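PDB 3ON2: probable transcriptional regulator from Rhodococcus jostii, which probably binds DNA as a transcriptional regulator of the TetR family, though its precise function has not been established. Local coordinates for residues D133-I138 with R155-A160; A88-L93 with D190-G195; A96-A101 with G166-A171; E141-G146 with G151-I156; A92-Y97 with E183-A188. All coordinates share one frame; numbering follows the deposited sequence. Where two conformers were deposited one is given.

Contact 1 of 5, residues D133-I138 with R155-A160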
# COMPACT_ATOMS: atom_id res chain seq x y z
N ASP A 133 6.80 -9.29 2.68
CA ASP A 133 8.13 -9.76 3.13
C ASP A 133 8.73 -8.90 4.24
O ASP A 133 9.25 -9.43 5.23
CB ASP A 133 9.12 -9.81 1.95
CG ASP A 133 8.87 -10.98 1.01
OD1 ASP A 133 7.99 -11.83 1.30
OD2 ASP A 133 9.55 -11.04 -0.04
N LEU A 134 8.63 -7.58 4.06
CA LEU A 134 9.02 -6.60 5.08
C LEU A 134 8.39 -6.93 6.44
O LEU A 134 9.08 -7.06 7.45
CB LEU A 134 8.60 -5.20 4.62
CG LEU A 134 9.04 -3.96 5.40
CD1 LEU A 134 8.24 -3.80 6.68
CD2 LEU A 134 10.53 -4.02 5.70
N THR A 135 7.07 -7.10 6.44
CA THR A 135 6.33 -7.43 7.65
C THR A 135 6.78 -8.76 8.25
O THR A 135 6.98 -8.86 9.46
CB THR A 135 4.83 -7.50 7.34
OG1 THR A 135 4.44 -6.29 6.68
CG2 THR A 135 4.01 -7.68 8.60
N VAL A 136 6.91 -9.78 7.40
CA VAL A 136 7.31 -11.14 7.82
C VAL A 136 8.71 -11.09 8.49
O VAL A 136 8.94 -11.75 9.50
CB VAL A 136 7.26 -12.17 6.64
CG1 VAL A 136 7.89 -13.55 7.04
CG2 VAL A 136 5.83 -12.37 6.15
N ARG A 137 9.61 -10.28 7.93
CA ARG A 137 10.99 -10.10 8.47
C ARG A 137 10.98 -9.47 9.86
O ARG A 137 11.67 -9.95 10.74
CB ARG A 137 11.88 -9.34 7.47
CG ARG A 137 12.91 -8.35 8.07
CD ARG A 137 13.91 -7.74 7.04
NE ARG A 137 13.32 -7.13 5.84
CZ ARG A 137 12.95 -7.81 4.75
NH1 ARG A 137 13.07 -9.13 4.71
NH2 ARG A 137 12.43 -7.18 3.69
N ILE A 138 10.15 -8.44 10.05
CA ILE A 138 9.96 -7.77 11.35
C ILE A 138 9.40 -8.74 12.41
O ILE A 138 9.82 -8.69 13.57
CB ILE A 138 8.97 -6.58 11.22
CG1 ILE A 138 9.46 -5.54 10.19
CG2 ILE A 138 8.69 -5.94 12.57
CD1 ILE A 138 10.49 -4.55 10.68
N ARG A 155 2.04 -16.63 8.82
CA ARG A 155 0.66 -16.65 9.34
C ARG A 155 0.43 -15.51 10.34
O ARG A 155 -0.67 -14.90 10.35
CB ARG A 155 0.31 -18.00 10.00
CG ARG A 155 0.16 -19.17 9.02
CD ARG A 155 -0.91 -18.90 7.96
NE ARG A 155 -0.81 -19.89 6.89
CZ ARG A 155 -1.43 -21.06 6.89
NH1 ARG A 155 -2.23 -21.40 7.90
NH2 ARG A 155 -1.27 -21.90 5.86
N ILE A 156 1.44 -15.22 11.16
CA ILE A 156 1.38 -14.11 12.13
C ILE A 156 1.22 -12.80 11.36
O ILE A 156 0.33 -11.99 11.65
CB ILE A 156 2.61 -14.09 13.06
CG1 ILE A 156 2.60 -15.33 13.97
CG2 ILE A 156 2.66 -12.80 13.92
CD1 ILE A 156 3.94 -15.54 14.81
N ALA A 157 2.07 -12.61 10.36
CA ALA A 157 2.01 -11.43 9.52
C ALA A 157 0.65 -11.31 8.81
O ALA A 157 0.12 -10.21 8.68
CB ALA A 157 3.16 -11.45 8.52
N LEU A 158 0.11 -12.45 8.37
CA LEU A 158 -1.17 -12.49 7.68
C LEU A 158 -2.33 -12.09 8.60
O LEU A 158 -3.25 -11.35 8.17
CB LEU A 158 -1.40 -13.88 7.06
CG LEU A 158 -2.61 -13.99 6.12
CD1 LEU A 158 -2.49 -12.98 5.00
CD2 LEU A 158 -2.76 -15.43 5.58
N VAL A 159 -2.30 -12.54 9.86
CA VAL A 159 -3.33 -12.13 10.81
C VAL A 159 -3.24 -10.62 11.04
O VAL A 159 -4.27 -9.93 11.07
CB VAL A 159 -3.27 -12.92 12.14
CG1 VAL A 159 -4.15 -12.25 13.21
CG2 VAL A 159 -3.73 -14.37 11.90
N ALA A 160 -2.01 -10.10 11.16
CA ALA A 160 -1.82 -8.65 11.31
C ALA A 160 -2.38 -7.86 10.11
O ALA A 160 -3.05 -6.83 10.29
CB ALA A 160 -0.32 -8.31 11.53
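In the conformer of Thr135 described here, one of two deposited, a chi1 of -52° sets OG1 beside the backbone N and so leaves methyl CG2 anti to it, carried toward Ala157 on the facing helix. Val136 uses the opposite kind of branch: at chi1 172° its CG1 takes the position anti to the backbone N, which leaves CG2 beside the N and aimed across the gap. The two methyls, 5.6 Å apart from Thr135 CG2 to Val136 CG2, make a shallow fork, and the methyl of Ala157 is set between them. Its CB lies 3.7 Å from Val136 CG2 and 3.9 Å from Thr135 CG2, so in this conformer both arms reach it, that of Thr135 being the less certain. Ala157 points its CB toward the other helix and adds no further bulk. That is why the two backbones can draw together to 5.6 Å between Val136 CA and Ala157 CA.

The atoms in closest touch are all methyls. The hydroxyl of Thr135 is turned off the interface, where OG1 makes a weak hydrogen bond with Ser131 O; the side chain also reaches a bound polyether, probably from the crystallisation liquor, and lines the pocket that holds it.

Ala157 also touches Met132 of helix 122-144. Behind Thr135 and Val136, Leu134 and Ile138 pack on helices 56-81 and 86-103, whereas beyond Ala157 the residues Ile156, Val159 and Ala160 lean on Phe192 of helix 181-196.

Contact 2 of 5, residues A88-L93 with D190-G195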
# COMPACT_ATOMS: atom_id res chain seq x y z
N ALA A 88 7.28 -1.55 19.46
CA ALA A 88 7.23 -0.24 18.76
C ALA A 88 7.12 -0.38 17.24
O ALA A 88 6.38 0.37 16.60
CB ALA A 88 8.44 0.60 19.11
N ARG A 89 7.85 -1.34 16.67
CA ARG A 89 7.82 -1.56 15.23
C ARG A 89 6.47 -2.08 14.78
O ARG A 89 5.98 -1.67 13.73
CB ARG A 89 8.88 -2.57 14.81
CG ARG A 89 10.26 -2.02 14.90
CD ARG A 89 11.29 -3.05 14.50
NE ARG A 89 12.57 -2.39 14.41
CZ ARG A 89 13.61 -2.82 13.71
NH1 ARG A 89 13.55 -3.95 13.00
NH2 ARG A 89 14.72 -2.12 13.73
N PHE A 90 5.89 -3.01 15.55
CA PHE A 90 4.56 -3.56 15.22
C PHE A 90 3.54 -2.45 15.23
O PHE A 90 2.75 -2.33 14.30
CB PHE A 90 4.14 -4.63 16.23
CG PHE A 90 4.76 -6.00 16.02
CD1 PHE A 90 6.08 -6.15 15.57
CD2 PHE A 90 4.05 -7.15 16.35
CE1 PHE A 90 6.65 -7.41 15.44
CE2 PHE A 90 4.61 -8.42 16.22
CZ PHE A 90 5.91 -8.55 15.75
N ALA A 91 3.56 -1.64 16.28
CA ALA A 91 2.68 -0.48 16.38
C ALA A 91 2.88 0.52 15.23
O ALA A 91 1.90 1.01 14.65
CB ALA A 91 2.83 0.22 17.75
N ALA A 92 4.13 0.82 14.89
CA ALA A 92 4.39 1.77 13.80
C ALA A 92 3.93 1.26 12.44
O ALA A 92 3.40 2.04 11.64
CB ALA A 92 5.87 2.16 13.74
N LEU A 93 4.17 -0.03 12.16
CA LEU A 93 3.74 -0.60 10.89
C LEU A 93 2.23 -0.54 10.75
O LEU A 93 1.73 -0.25 9.67
CB LEU A 93 4.18 -2.06 10.74
CG LEU A 93 5.65 -2.28 10.39
CD1 LEU A 93 5.93 -3.76 10.55
CD2 LEU A 93 6.03 -1.83 8.98
N ASP A 190 -2.35 -3.35 20.60
CA ASP A 190 -2.12 -3.83 21.97
C ASP A 190 -2.62 -5.26 22.17
O ASP A 190 -1.95 -6.09 22.80
CB ASP A 190 -2.76 -2.90 23.00
CG ASP A 190 -2.10 -1.52 23.06
OD1 ASP A 190 -0.96 -1.36 22.54
OD2 ASP A 190 -2.73 -0.58 23.63
N THR A 191 -3.80 -5.57 21.64
CA THR A 191 -4.39 -6.88 21.83
C THR A 191 -3.58 -7.93 21.05
O THR A 191 -3.30 -9.02 21.56
CB THR A 191 -5.88 -6.87 21.42
OG1 THR A 191 -6.57 -5.87 22.21
CG2 THR A 191 -6.52 -8.20 21.66
N PHE A 192 -3.23 -7.61 19.80
CA PHE A 192 -2.36 -8.44 18.97
C PHE A 192 -1.03 -8.69 19.69
O PHE A 192 -0.61 -9.84 19.84
CB PHE A 192 -2.12 -7.73 17.62
CG PHE A 192 -1.41 -8.59 16.57
CD1 PHE A 192 -2.00 -9.75 16.08
CD2 PHE A 192 -0.17 -8.21 16.07
CE1 PHE A 192 -1.35 -10.52 15.09
CE2 PHE A 192 0.47 -8.97 15.08
CZ PHE A 192 -0.13 -10.13 14.60
N TRP A 193 -0.40 -7.63 20.18
CA TRP A 193 0.92 -7.78 20.82
C TRP A 193 0.81 -8.74 22.01
O TRP A 193 1.60 -9.70 22.15
CB TRP A 193 1.52 -6.42 21.25
CG TRP A 193 2.81 -6.63 21.96
CD1 TRP A 193 3.01 -6.70 23.32
CD2 TRP A 193 4.07 -6.92 21.35
NE1 TRP A 193 4.33 -6.98 23.59
CE2 TRP A 193 5.00 -7.12 22.40
CE3 TRP A 193 4.52 -7.02 20.03
CZ2 TRP A 193 6.36 -7.41 22.17
CZ3 TRP A 193 5.87 -7.32 19.79
CH2 TRP A 193 6.77 -7.49 20.87
N ARG A 194 -0.19 -8.50 22.86
CA ARG A 194 -0.46 -9.36 24.03
C ARG A 194 -0.72 -10.82 23.66
O ARG A 194 -0.25 -11.75 24.35
CB ARG A 194 -1.63 -8.84 24.85
CG ARG A 194 -1.31 -7.63 25.71
CD ARG A 194 -2.57 -7.24 26.53
NE ARG A 194 -2.91 -5.83 26.40
CZ ARG A 194 -4.09 -5.35 25.98
NH1 ARG A 194 -5.09 -6.16 25.66
NH2 ARG A 194 -4.26 -4.04 25.91
N GLY A 195 -1.45 -11.04 22.57
CA GLY A 195 -1.77 -12.39 22.12
C GLY A 195 -0.57 -13.14 21.57
O GLY A 195 -0.56 -14.38 21.53
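Phe90 and Trp193 meet as a T-shaped aromatic pair, with the edge of the indole's six-membered ring driven into the face of the phenyl ring. Their planes stand at 83° and the two centroids are 5.2 Å apart. Trp193 CZ3 hangs over the middle of the Phe90 ring, 3.8 Å above its plane, while neighbouring CE3 makes the shortest approach, 3.7 Å to Phe90 CD2. Seen from the indole, Phe90 CD2 lies in the ring plane, just off the edge.

The conformations explain the fit. The Phe90 side chain leaves its helix already heading for the other one; chi1 of -79° keeps CG beside the backbone N. Trp193 starts off less directly, since its CB leaves to one side of the facing helix, but chi1 of 177° extends CG anti to the backbone N and lets the benzo edge of the long indole close the remaining distance. The backbones therefore stay well apart, 7.9 Å between Phe90 CA and Trp193 CA, and rings fill the interval. Phe192, the residue before the tryptophan, adds a looser touch: its CE2 comes to 4.2 Å from Phe90 CD2.

Phe90 also approaches the bound polyether. Its ring touches Ile138 and Ala142 of helix 122-144 as well, Trp193 leans on Asp147 and Ile148 in the loop that follows that helix, and Phe192 packs against Ile156, Val159 and Ala160. The aromatic cluster thus joins helix 86-103 to helix 181-196 while bordering both helix 122-144 and helix 153-172.

Contact 3 of 5, residues A96-A101 with G166-A171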
# COMPACT_ATOMS: atom_id res chain seq x y z
N ALA A 96 1.06 3.08 10.13
CA ALA A 96 1.46 3.46 8.76
C ALA A 96 0.62 2.79 7.68
O ALA A 96 0.31 3.40 6.65
CB ALA A 96 2.95 3.16 8.51
N TYR A 97 0.29 1.52 7.87
CA TYR A 97 -0.58 0.85 6.89
C TYR A 97 -1.96 1.52 6.78
O TYR A 97 -2.46 1.78 5.67
CB TYR A 97 -0.78 -0.64 7.20
CG TYR A 97 -1.70 -1.24 6.16
CD1 TYR A 97 -1.20 -1.56 4.88
CD2 TYR A 97 -3.07 -1.40 6.40
CE1 TYR A 97 -2.02 -2.05 3.90
CE2 TYR A 97 -3.91 -1.91 5.39
CZ TYR A 97 -3.37 -2.23 4.15
OH TYR A 97 -4.13 -2.73 3.13
N VAL A 98 -2.60 1.74 7.92
CA VAL A 98 -3.94 2.32 7.93
C VAL A 98 -3.91 3.74 7.34
O VAL A 98 -4.76 4.07 6.51
CB VAL A 98 -4.59 2.24 9.35
CG1 VAL A 98 -6.00 2.88 9.37
CG2 VAL A 98 -4.70 0.75 9.79
N SER A 99 -2.92 4.54 7.72
CA SER A 99 -2.78 5.88 7.11
C SER A 99 -2.60 5.85 5.60
O SER A 99 -3.19 6.69 4.89
CB SER A 99 -1.61 6.64 7.72
OG SER A 99 -1.90 6.86 9.07
N PHE A 100 -1.78 4.90 5.12
CA PHE A 100 -1.59 4.75 3.68
C PHE A 100 -2.91 4.44 2.96
O PHE A 100 -3.24 5.04 1.92
CB PHE A 100 -0.57 3.65 3.36
CG PHE A 100 -0.19 3.58 1.91
CD1 PHE A 100 0.94 4.26 1.45
CD2 PHE A 100 -0.97 2.86 0.99
CE1 PHE A 100 1.29 4.21 0.08
CE2 PHE A 100 -0.63 2.82 -0.36
CZ PHE A 100 0.50 3.49 -0.82
N ALA A 101 -3.61 3.44 3.49
CA ALA A 101 -4.87 2.97 2.95
C ALA A 101 -5.89 4.11 2.86
O ALA A 101 -6.57 4.28 1.84
CB ALA A 101 -5.40 1.85 3.82
N GLY A 166 -8.68 -4.82 7.75
CA GLY A 166 -10.06 -4.79 8.26
C GLY A 166 -10.44 -3.45 8.87
O GLY A 166 -11.48 -2.91 8.56
N ILE A 167 -9.57 -2.89 9.72
CA ILE A 167 -9.77 -1.55 10.27
C ILE A 167 -9.89 -0.47 9.15
O ILE A 167 -10.85 0.33 9.15
CB ILE A 167 -8.69 -1.16 11.35
CG1 ILE A 167 -8.82 -2.06 12.59
CG2 ILE A 167 -8.90 0.33 11.81
CD1 ILE A 167 -7.68 -1.82 13.67
N ALA A 168 -8.95 -0.46 8.20
CA ALA A 168 -9.01 0.49 7.09
C ALA A 168 -10.31 0.34 6.26
O ALA A 168 -10.93 1.34 5.86
CB ALA A 168 -7.76 0.36 6.20
N THR A 169 -10.74 -0.90 6.05
CA THR A 169 -11.98 -1.21 5.34
C THR A 169 -13.22 -0.67 6.10
O THR A 169 -14.10 -0.01 5.50
CB THR A 169 -12.09 -2.73 5.07
OG1 THR A 169 -10.97 -3.16 4.28
CG2 THR A 169 -13.39 -3.08 4.34
N LEU A 170 -13.26 -0.89 7.42
CA LEU A 170 -14.35 -0.37 8.23
C LEU A 170 -14.37 1.15 8.17
O LEU A 170 -15.44 1.76 8.06
CB LEU A 170 -14.27 -0.85 9.71
CG LEU A 170 -14.49 -2.35 10.04
CD1 LEU A 170 -14.80 -2.60 11.54
CD2 LEU A 170 -15.58 -2.95 9.19
N ALA A 171 -13.18 1.76 8.25
CA ALA A 171 -13.07 3.21 8.27
C ALA A 171 -13.56 3.77 6.93
O ALA A 171 -14.39 4.69 6.90
CB ALA A 171 -11.62 3.65 8.61
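Ala101 and Ala168 face each other methyl to methyl, tip to tip, with 3.7 Å between Ala101 CB and Ala168 CB. The approach is nearly head-on: the angle at Ala101 CB, from its own CA to Ala168 CB, is about 154°, and the matching angle at Ala168 CB is about 150°. Neither residue has anything beyond CB to turn aside, so the two helices are held apart here by the thickness of two methyl groups.

One turn earlier on helix 86-103, Val98 also directs its CB at the partner helix. Its chi1 of 179° spreads the two methyls in different directions. CG1 leans over the flank of Ala168, 4.4 Å from Ala168 CB, and also lies 4.6 Å from Ile167 CG2; CG2 is turned instead toward helix 181-196, where it touches Val185. Ala168 is thus faced by both Ala101 and Val98, and the backbones close to 5.5 Å between Val98 CA and Ala168 CA. The Tyr97 ring arrives from another quarter: its CB starts out to one side, and the ring then swings in until CE2 is 4.5 Å from Ala168 CB.

The phenol of Tyr97 takes part in hydrogen bonds with Tyr112 OH and His165 ND1, a polar group at the border of this apolar seam. The alanine contact joins helices 86-103 and 153-172 in the all-helical C-terminal domain, the TetR-type ligand-binding part, and Tyr97 brings the seam to the wall of the pocket where the polyether is bound, the region that in relatives commonly receives the effector.

Contact 4 of 5, residues E141-G146 with G151-I156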
# COMPACT_ATOMS: atom_id res chain seq x y z
N GLU A 141 12.28 -11.30 13.14
CA GLU A 141 13.25 -10.62 14.02
C GLU A 141 12.72 -10.52 15.44
O GLU A 141 13.48 -10.64 16.40
CB GLU A 141 13.61 -9.21 13.50
CG GLU A 141 14.36 -9.21 12.14
CD GLU A 141 14.67 -7.80 11.58
OE1 GLU A 141 14.28 -6.79 12.22
OE2 GLU A 141 15.29 -7.70 10.49
N ALA A 142 11.41 -10.32 15.58
CA ALA A 142 10.79 -10.27 16.91
C ALA A 142 10.85 -11.61 17.61
O ALA A 142 11.01 -11.70 18.83
CB ALA A 142 9.33 -9.79 16.82
N GLN A 143 10.71 -12.68 16.83
CA GLN A 143 10.82 -14.02 17.38
C GLN A 143 12.26 -14.36 17.75
O GLN A 143 12.49 -15.10 18.69
CB GLN A 143 10.29 -15.04 16.40
CG GLN A 143 8.80 -15.02 16.27
CD GLN A 143 8.33 -15.91 15.19
OE1 GLN A 143 8.86 -15.87 14.08
NE2 GLN A 143 7.30 -16.69 15.46
N ALA A 144 13.22 -13.84 16.98
CA ALA A 144 14.65 -14.05 17.26
C ALA A 144 15.11 -13.24 18.47
O ALA A 144 15.95 -13.69 19.25
CB ALA A 144 15.49 -13.71 16.04
N ALA A 145 14.55 -12.05 18.64
CA ALA A 145 14.80 -11.27 19.86
C ALA A 145 14.11 -11.89 21.09
O ALA A 145 14.38 -11.49 22.22
CB ALA A 145 14.37 -9.83 19.68
N GLY A 146 13.22 -12.86 20.87
CA GLY A 146 12.50 -13.51 21.96
C GLY A 146 11.38 -12.68 22.57
O GLY A 146 10.95 -12.95 23.69
N GLY A 151 6.07 -19.85 16.17
CA GLY A 151 5.01 -19.92 15.19
C GLY A 151 5.40 -19.44 13.81
O GLY A 151 6.40 -18.75 13.65
N ASP A 152 4.60 -19.81 12.83
CA ASP A 152 4.86 -19.44 11.44
C ASP A 152 4.72 -17.94 11.26
O ASP A 152 3.62 -17.39 11.31
CB ASP A 152 3.92 -20.20 10.51
CG ASP A 152 4.17 -19.91 9.07
OD1 ASP A 152 4.88 -18.93 8.78
OD2 ASP A 152 3.67 -20.65 8.21
N ALA A 153 5.85 -17.28 11.03
CA ALA A 153 5.86 -15.83 10.95
C ALA A 153 4.98 -15.30 9.82
O ALA A 153 4.48 -14.17 9.90
CB ALA A 153 7.31 -15.29 10.82
N SER A 154 4.78 -16.09 8.77
CA SER A 154 3.95 -15.62 7.65
C SER A 154 2.45 -15.67 7.99
O SER A 154 1.68 -14.83 7.52
CB SER A 154 4.31 -16.30 6.32
OG SER A 154 3.79 -17.61 6.26
N ARG A 155 2.04 -16.63 8.82
CA ARG A 155 0.66 -16.65 9.34
C ARG A 155 0.43 -15.51 10.34
O ARG A 155 -0.67 -14.90 10.35
CB ARG A 155 0.31 -18.00 10.00
CG ARG A 155 0.16 -19.17 9.02
CD ARG A 155 -0.91 -18.90 7.96
NE ARG A 155 -0.81 -19.89 6.89
CZ ARG A 155 -1.43 -21.06 6.89
NH1 ARG A 155 -2.23 -21.40 7.90
NH2 ARG A 155 -1.27 -21.90 5.86
N ILE A 156 1.44 -15.22 11.16
CA ILE A 156 1.38 -14.11 12.13
C ILE A 156 1.22 -12.80 11.36
O ILE A 156 0.33 -11.99 11.65
CB ILE A 156 2.61 -14.09 13.06
CG1 ILE A 156 2.60 -15.33 13.97
CG2 ILE A 156 2.66 -12.80 13.92
CD1 ILE A 156 3.94 -15.54 14.81
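Gln143 NE2 is gripped by two carbonyls of the loop between helices 122-144 and 153-172: it donates to Gly151 O at 2.9 Å and also hydrogen-bonds to Gly149 O. The contact spans the short loop joining two successive helices of the C-terminal domain, and both helix ends are capped. Gly146, at positive phi, is the C' residue of a Schellman motif closing the first helix, and Asp152 is the N-cap of the second, accepting from Ser154 N through OD1 at 2.8 Å.

The bond to Gly151 is nearly straight, 167° at the hydrogen, and the oxygen lies close to the plane of the glutamine amide. Seen from the carbonyl, the donor is tilted out of plane by 30°. Beyond CG the glutamine chain is extended, which carries the amide clear across the gap, and the two carbonyls probably hinder its rotation. The other end of the amide faces methyl: Ala153 CB sits 3.7 Å from Gln143 OE1.

The contact lies at the protein surface, though Ala153 and Ile156 also pack against Val139 on the first helix. Ile156, one turn into the second helix, stretches its side chain back toward the loop until CD1 lies 3.6 Å from Gln143 NE2.

Contact 5 of 5, residues A92-Y97 with E183-A188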
# COMPACT_ATOMS: atom_id res chain seq x y z
N ALA A 92 4.13 0.82 14.89
CA ALA A 92 4.39 1.77 13.80
C ALA A 92 3.93 1.26 12.44
O ALA A 92 3.40 2.04 11.64
CB ALA A 92 5.87 2.16 13.74
N LEU A 93 4.17 -0.03 12.16
CA LEU A 93 3.74 -0.60 10.89
C LEU A 93 2.23 -0.54 10.75
O LEU A 93 1.73 -0.25 9.67
CB LEU A 93 4.18 -2.06 10.74
CG LEU A 93 5.65 -2.28 10.39
CD1 LEU A 93 5.93 -3.76 10.55
CD2 LEU A 93 6.03 -1.83 8.98
N ALA A 94 1.50 -0.85 11.82
CA ALA A 94 0.04 -0.86 11.75
C ALA A 94 -0.51 0.51 11.44
O ALA A 94 -1.31 0.66 10.54
CB ALA A 94 -0.56 -1.36 13.06
N GLY A 95 -0.08 1.50 12.21
CA GLY A 95 -0.49 2.89 12.01
C GLY A 95 -0.14 3.40 10.62
O GLY A 95 -0.96 4.06 9.99
N ALA A 96 1.06 3.08 10.13
CA ALA A 96 1.46 3.46 8.76
C ALA A 96 0.62 2.79 7.68
O ALA A 96 0.31 3.40 6.65
CB ALA A 96 2.95 3.16 8.51
N TYR A 97 0.29 1.52 7.87
CA TYR A 97 -0.58 0.85 6.89
C TYR A 97 -1.96 1.52 6.78
O TYR A 97 -2.46 1.78 5.67
CB TYR A 97 -0.78 -0.64 7.20
CG TYR A 97 -1.70 -1.24 6.16
CD1 TYR A 97 -1.20 -1.56 4.88
CD2 TYR A 97 -3.07 -1.40 6.40
CE1 TYR A 97 -2.02 -2.05 3.90
CE2 TYR A 97 -3.91 -1.91 5.39
CZ TYR A 97 -3.37 -2.23 4.15
OH TYR A 97 -4.13 -2.73 3.13
N GLU A 183 -7.58 5.31 17.66
CA GLU A 183 -7.86 4.55 18.89
C GLU A 183 -8.14 3.08 18.62
O GLU A 183 -7.79 2.22 19.41
CB GLU A 183 -9.03 5.16 19.66
CG GLU A 183 -8.74 6.58 20.25
CD GLU A 183 -9.85 7.10 21.15
OE1 GLU A 183 -10.76 6.33 21.53
OE2 GLU A 183 -9.80 8.30 21.51
N VAL A 184 -8.78 2.78 17.49
CA VAL A 184 -9.11 1.39 17.13
C VAL A 184 -7.84 0.67 16.69
O VAL A 184 -7.60 -0.47 17.09
CB VAL A 184 -10.20 1.35 16.02
CG1 VAL A 184 -10.52 -0.09 15.57
CG2 VAL A 184 -11.46 1.99 16.51
N VAL A 185 -7.02 1.32 15.87
CA VAL A 185 -5.70 0.77 15.50
C VAL A 185 -4.87 0.41 16.75
O VAL A 185 -4.33 -0.70 16.87
CB VAL A 185 -4.91 1.74 14.56
CG1 VAL A 185 -3.45 1.26 14.34
CG2 VAL A 185 -5.62 1.90 13.23
N THR A 186 -4.80 1.34 17.70
CA THR A 186 -4.01 1.14 18.94
C THR A 186 -4.55 -0.01 19.77
O THR A 186 -3.77 -0.85 20.22
CB THR A 186 -3.93 2.43 19.80
OG1 THR A 186 -3.29 3.43 19.01
CG2 THR A 186 -3.08 2.21 21.03
N ALA A 187 -5.88 -0.09 19.91
CA ALA A 187 -6.46 -1.19 20.68
C ALA A 187 -6.15 -2.52 19.99
O ALA A 187 -5.77 -3.50 20.65
CB ALA A 187 -7.97 -1.00 20.85
N ALA A 188 -6.29 -2.56 18.67
CA ALA A 188 -5.98 -3.77 17.90
C ALA A 188 -4.48 -4.16 18.02
O ALA A 188 -4.15 -5.35 18.17
CB ALA A 188 -6.37 -3.59 16.41
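Val185 CG1 is the single group that closes this contact, reaching 4.0 Å from Gly95 N and 4.1 Å from Gly95 CA. It rests on the bare backbone of helix 86-103, where glycine offers no side chain, and also meets the methyl of the preceding residue, 4.1 Å from Ala94 CB. A chi1 of 172° sets CG1 anti to the backbone N of Val185 and in line with this spot, while CG2 takes the position beside the N. Val185 CA and Gly95 CA stand 6.6 Å apart.

That is the close part, and it is small. Around it the fit slackens quickly: Thr186 turns its back on helix 86-103, its hydroxyl bonded to Asp182 O of its own helix, while Glu183 and Ala187 lie on the exposed side. Ala188, one turn on from Val185, stays clear of helix 86-103 and packs instead on Phe164 and Ile167 of helix 153-172. Ala94 meets Phe164 too, and its side chain comes within about 4 Å of the bound polyether, nearest atom to nearest atom, so the inner border of the contact is also part of the pocket wall.

Everything that touches is aliphatic or backbone, at van der Waals distances with little interlocking. Cohesion here probably comes from burying methyls, with no directional bond to fix the register.

All five contacts join helices of the C-terminal domain. Contacts 3 and 5 are buried, contact 1 is partly so, and contacts 2 and 4 lie at the surface. Chemistry follows position: small methyl groups bring helices close in contacts 1, 3 and 5, whereas contact 2 spans a wider gap with aromatic rings and contact 4 relies on an amide hydrogen bond. Contacts 2 and 5 both join helices 86-103 and 181-196, while contacts 1 and 4 both join 122-144 and 153-172. Contact 3 ties 86-103 to 153-172. A salt bridge from Arg89 to Glu141 links contacts 2 and 4, and Ile167 of contact 3 packs on the helix segment of contact 5.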